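Local coordinates for protein AvtR (Acidianus filamentous virus 6, PDB 4HV0) that probably binds DNA through a ribbon-helix-helix fold and regulates transcription of viral genes in its hyperthermophilic archaeal host, at residues R29-L32 with K33-G37; R84-T87 with L88-L92. One frame throughout, in Å; residues are numbered along the deposited sequence.

How the contacts relate
Contact 1 (29-32 with 33-37) is the last part of helix 24-36. Contact 2 (84-87 with 88-92) is the turn after helix 71-84 and the start of helix 88-97. Contact 1 is partly buried: I31 and L32 face the protein interior, while K30 and E34 are exposed. Contact 2 lies at the surface. The chemistry differs accordingly. Contact 1 rests on main-chain helix bonds and apolar pairs. Contact 2 rests on threonine hydroxyls, a capping bond and an arginine side chain. Their centres are about 13 Å apart, and they meet directly: Y35 and F36 pack on F91, I31 on L92, and L32 on L88.

Contact 1: residues R29-L32 with K33-G37; sequences RKIL and KEYFG
The ring of Y35 has I31 O at its edge, near the ring plane, with CD1 3.3 Å from that oxygen. The ring of F36 is placed in a similar way, with L32 O near its plane and L32 CA at its edge. Each ring also meets a methyl group of the residue one turn back. I31 CG2 reaches Y35 CD1 at 3.9 Å, and the two side chains cross at a slant. L32 CD2 lies 3.8 Å from F36 CE2, the two side chains running side by side. F36 CG is anti to its carbonyl carbon (chi1 -63°), which sends the ring back along the helix toward L32. These pairs sit in the second helix of the ribbon-helix-helix family region. I31 and Y35 continue onto M95 of helix 88-97, and F36 onto L81 of helix 71-84. Main-chain bonds hold the turns: Y35 N bonds to I31 O at 2.8 Å, and F36 N to L32 O. On the exposed side K30 and E34 run alongside each other. K30 NZ stays 4.3 Å from E34 OE2, beyond a salt bridge. G37 ends the helix with positive phi.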
loop_
_atom_site.group_PDB
_atom_site.type_symbol
_atom_site.label_atom_id
_atom_site.label_comp_id
_atom_site.label_asym_id
_atom_site.label_seq_id
_atom_site.Cartn_x
_atom_site.Cartn_y
_atom_site.Cartn_z
ATOM N N ARG A 29 5.053 1.089 -3.178
ATOM C CA ARG A 29 5.913 2.232 -3.512
ATOM C C ARG A 29 5.645 2.795 -4.897
ATOM O O ARG A 29 5.570 4.011 -5.055
ATOM C CB ARG A 29 7.383 1.938 -3.365
ATOM C CG ARG A 29 7.842 2.060 -1.932
ATOM C CD ARG A 29 9.353 2.215 -1.827
ATOM N NE ARG A 29 10.038 1.023 -2.308
ATOM C CZ ARG A 29 10.175 -0.113 -1.618
ATOM N NH1 ARG A 29 9.679 -0.242 -0.384
ATOM N NH2 ARG A 29 10.811 -1.140 -2.176
ATOM N N LYS A 30 5.408 1.943 -5.883
ATOM C CA LYS A 30 5.123 2.439 -7.225
ATOM C C LYS A 30 3.794 3.198 -7.259
ATOM O O LYS A 30 3.718 4.290 -7.833
ATOM C CB LYS A 30 5.161 1.300 -8.247
ATOM C CG LYS A 30 5.038 1.744 -9.704
ATOM C CD LYS A 30 5.761 0.785 -10.650
ATOM C CE LYS A 30 5.335 0.943 -12.112
ATOM N NZ LYS A 30 4.248 0.021 -12.549
ATOM N N ILE A 31 2.756 2.653 -6.615
ATOM C CA ILE A 31 1.452 3.329 -6.545
ATOM C C ILE A 31 1.602 4.674 -5.827
ATOM O O ILE A 31 1.145 5.704 -6.336
ATOM C CB ILE A 31 0.419 2.484 -5.805
ATOM C CG1 ILE A 31 0.073 1.277 -6.631
ATOM C CG2 ILE A 31 -0.879 3.292 -5.534
ATOM C CD1 ILE A 31 -0.546 0.185 -5.799
ATOM N N LEU A 32 2.296 4.682 -4.689
ATOM C CA LEU A 32 2.541 5.954 -3.982
ATOM C C LEU A 32 3.325 6.967 -4.825
ATOM O O LEU A 32 3.031 8.151 -4.774
ATOM C CB LEU A 32 3.230 5.753 -2.649
ATOM C CG LEU A 32 2.433 4.862 -1.660
ATOM C CD1 LEU A 32 3.157 4.734 -0.327
ATOM C CD2 LEU A 32 0.974 5.273 -1.456
ATOM N N LYS A 33 4.324 6.524 -5.574
ATOM C CA LYS A 33 5.104 7.462 -6.418
ATOM C C LYS A 33 4.233 8.047 -7.509
ATOM O O LYS A 33 4.215 9.246 -7.704
ATOM C CB LYS A 33 6.350 6.797 -7.014
ATOM C CG LYS A 33 7.456 6.602 -5.982
ATOM C CD LYS A 33 8.255 5.370 -6.341
ATOM C CE LYS A 33 9.749 5.655 -6.308
ATOM N NZ LYS A 33 10.544 4.537 -6.894
ATOM N N GLU A 34 3.440 7.208 -8.148
ATOM C CA GLU A 34 2.561 7.641 -9.230
ATOM C C GLU A 34 1.407 8.528 -8.783
ATOM O O GLU A 34 1.147 9.550 -9.390
ATOM C CB GLU A 34 2.048 6.427 -10.016
ATOM C CG GLU A 34 3.190 5.759 -10.792
ATOM C CD GLU A 34 2.753 4.616 -11.689
ATOM O OE1 GLU A 34 1.671 4.039 -11.450
ATOM O OE2 GLU A 34 3.520 4.261 -12.609
ATOM N N TYR A 35 0.697 8.144 -7.730
ATOM C CA TYR A 35 -0.484 8.916 -7.296
ATOM C C TYR A 35 -0.155 10.110 -6.403
ATOM O O TYR A 35 -0.945 11.011 -6.357
ATOM C CB TYR A 35 -1.514 8.021 -6.607
ATOM C CG TYR A 35 -2.268 7.114 -7.539
ATOM C CD1 TYR A 35 -1.645 6.042 -8.123
ATOM C CD2 TYR A 35 -3.605 7.326 -7.820
ATOM C CE1 TYR A 35 -2.305 5.201 -8.974
ATOM C CE2 TYR A 35 -4.287 6.462 -8.660
ATOM C CZ TYR A 35 -3.618 5.404 -9.235
ATOM O OH TYR A 35 -4.254 4.544 -10.094
ATOM N N PHE A 36 0.993 10.133 -5.725
ATOM C CA PHE A 36 1.405 11.322 -4.954
ATOM C C PHE A 36 2.461 12.148 -5.676
ATOM O O PHE A 36 2.780 13.253 -5.263
ATOM C CB PHE A 36 1.791 10.970 -3.512
ATOM C CG PHE A 36 0.621 10.423 -2.758
ATOM C CD1 PHE A 36 -0.340 11.266 -2.197
ATOM C CD2 PHE A 36 0.384 9.083 -2.753
ATOM C CE1 PHE A 36 -1.470 10.752 -1.591
ATOM C CE2 PHE A 36 -0.743 8.560 -2.153
ATOM C CZ PHE A 36 -1.683 9.404 -1.577
ATOM N N GLY A 37 2.929 11.635 -6.801
ATOM C CA GLY A 37 3.780 12.393 -7.696
ATOM C C GLY A 37 5.166 12.709 -7.157
ATOM O O GLY A 37 5.710 13.776 -7.457
#

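Contact 2: residues R84-T87 with L88-L92; sequences RGTT and LNRFL
From G85 to T87 the chain leaves one helix and enters the next: G85 closes helix 71-84 in a Schellman motif with positive phi, and T87 is the N-cap of helix 88-97. T87 OG1 accepts from R90 N at 3.0 Å, a bond of 159°. With chi1 at 53°, this hydroxyl sits between its own backbone N and carbonyl carbon, where it can meet the amide of the first turn. T87 O takes two donors. F91 N reaches it at 3.1 Å. T86 OG1 donates to it at 2.9 Å, in the carbonyl plane and on a lone pair. The same T86 hydroxyl lies over the centre of one face of the R90 guanidinium, 3.5 Å from R90 CZ. The arginine chain bends at chi3 and folds back along the turn. R90 NH1 then bonds to G85 O at 3.1 Å, on a lone pair of that carbonyl. R90 NH2 makes a weak bond to a water that donates to R84 O. R90 NE forms a salt bridge with E94, one turn further along the helix. T86 CG2 approaches F91 CB at 4.1 Å, and T86 also rests on L81 of helix 71-84. R90 therefore ties the C-terminal end of one helix to the first turn of the next. Its positive charge lies near the carbonyls of R84 and G85 at the C-terminal end of helix 71-84, where it probably interacts favourably with the helix dipole, and the salt bridge to E94 probably offsets part of it.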
loop_
_atom_site.group_PDB
_atom_site.type_symbol
_atom_site.label_atom_id
_atom_site.label_comp_id
_atom_site.label_asym_id
_atom_site.label_seq_id
_atom_site.Cartn_x
_atom_site.Cartn_y
_atom_site.Cartn_z
ATOM N N ARG A 84 -6.968 14.411 2.305
ATOM C CA ARG A 84 -7.895 13.829 1.381
ATOM C C ARG A 84 -8.986 13.092 2.165
ATOM O O ARG A 84 -10.023 12.722 1.620
ATOM C CB ARG A 84 -7.059 12.866 0.540
ATOM C CG ARG A 84 -7.796 12.129 -0.528
ATOM C CD ARG A 84 -8.262 13.094 -1.560
ATOM N NE ARG A 84 -9.221 12.413 -2.392
ATOM C CZ ARG A 84 -9.856 12.954 -3.406
ATOM N NH1 ARG A 84 -9.598 14.196 -3.766
ATOM N NH2 ARG A 84 -10.728 12.219 -4.073
ATOM N N GLY A 85 -8.725 12.835 3.448
ATOM C CA GLY A 85 -9.689 12.160 4.312
ATOM C C GLY A 85 -9.822 10.682 4.021
ATOM O O GLY A 85 -10.909 10.174 3.950
ATOM N N THR A 86 -8.710 9.991 3.828
ATOM C CA THR A 86 -8.773 8.575 3.453
ATOM C C THR A 86 -7.668 7.825 4.127
ATOM O O THR A 86 -6.631 8.410 4.441
ATOM C CB THR A 86 -8.713 8.320 1.916
ATOM O OG1 THR A 86 -9.094 6.949 1.633
ATOM C CG2 THR A 86 -7.323 8.692 1.268
ATOM N N THR A 87 -7.934 6.547 4.408
ATOM C CA THR A 87 -6.922 5.667 4.862
ATOM C C THR A 87 -6.238 5.210 3.566
ATOM O O THR A 87 -6.758 5.344 2.449
ATOM C CB THR A 87 -7.485 4.418 5.569
ATOM O OG1 THR A 87 -8.426 3.817 4.704
ATOM C CG2 THR A 87 -8.146 4.694 6.873
ATOM N N LEU A 88 -5.050 4.659 3.722
ATOM C CA LEU A 88 -4.353 4.132 2.608
ATOM C C LEU A 88 -5.124 2.921 2.065
ATOM O O LEU A 88 -5.221 2.725 0.829
ATOM C CB LEU A 88 -2.965 3.726 3.031
ATOM C CG LEU A 88 -2.146 3.155 1.884
ATOM C CD1 LEU A 88 -2.226 3.972 0.630
ATOM C CD2 LEU A 88 -0.746 3.132 2.440
ATOM N N ASN A 89 -5.656 2.106 2.973
ATOM C CA ASN A 89 -6.354 0.877 2.562
ATOM C C ASN A 89 -7.534 1.224 1.708
ATOM O O ASN A 89 -7.752 0.614 0.695
ATOM C CB ASN A 89 -6.867 0.048 3.754
ATOM C CG ASN A 89 -7.680 -1.194 3.319
ATOM O OD1 ASN A 89 -7.120 -2.209 2.920
ATOM N ND2 ASN A 89 -8.976 -1.117 3.410
ATOM N N ARG A 90 -8.323 2.198 2.139
ATOM C CA ARG A 90 -9.483 2.555 1.375
ATOM C C ARG A 90 -9.070 3.172 0.007
ATOM O O ARG A 90 -9.716 2.902 -0.992
ATOM C CB ARG A 90 -10.361 3.536 2.123
ATOM C CG ARG A 90 -11.714 3.779 1.439
ATOM C CD ARG A 90 -12.465 4.817 2.232
ATOM N NE ARG A 90 -12.638 6.027 1.427
ATOM C CZ ARG A 90 -12.554 7.276 1.862
ATOM N NH1 ARG A 90 -12.302 7.545 3.117
ATOM N NH2 ARG A 90 -12.732 8.262 1.023
ATOM N N PHE A 91 -7.993 3.956 -0.015
ATOM C CA PHE A 91 -7.491 4.511 -1.253
ATOM C C PHE A 91 -7.104 3.396 -2.233
ATOM O O PHE A 91 -7.570 3.375 -3.351
ATOM C CB PHE A 91 -6.309 5.416 -0.915
ATOM C CG PHE A 91 -5.544 5.920 -2.079
ATOM C CD1 PHE A 91 -5.891 7.100 -2.687
ATOM C CD2 PHE A 91 -4.394 5.278 -2.481
ATOM C CE1 PHE A 91 -5.144 7.586 -3.743
ATOM C CE2 PHE A 91 -3.627 5.763 -3.522
ATOM C CZ PHE A 91 -4.003 6.913 -4.158
ATOM N N LEU A 92 -6.312 2.435 -1.781
ATOM C CA LEU A 92 -5.964 1.287 -2.625
ATOM C C LEU A 92 -7.193 0.462 -3.027
ATOM O O LEU A 92 -7.276 -0.019 -4.145
ATOM C CB LEU A 92 -4.981 0.367 -1.914
ATOM C CG LEU A 92 -3.627 0.951 -1.570
ATOM C CD1 LEU A 92 -2.944 0.065 -0.556
ATOM C CD2 LEU A 92 -2.793 1.055 -2.842
HETATM O O HOH W 1 -11.839 11.100 0.369
#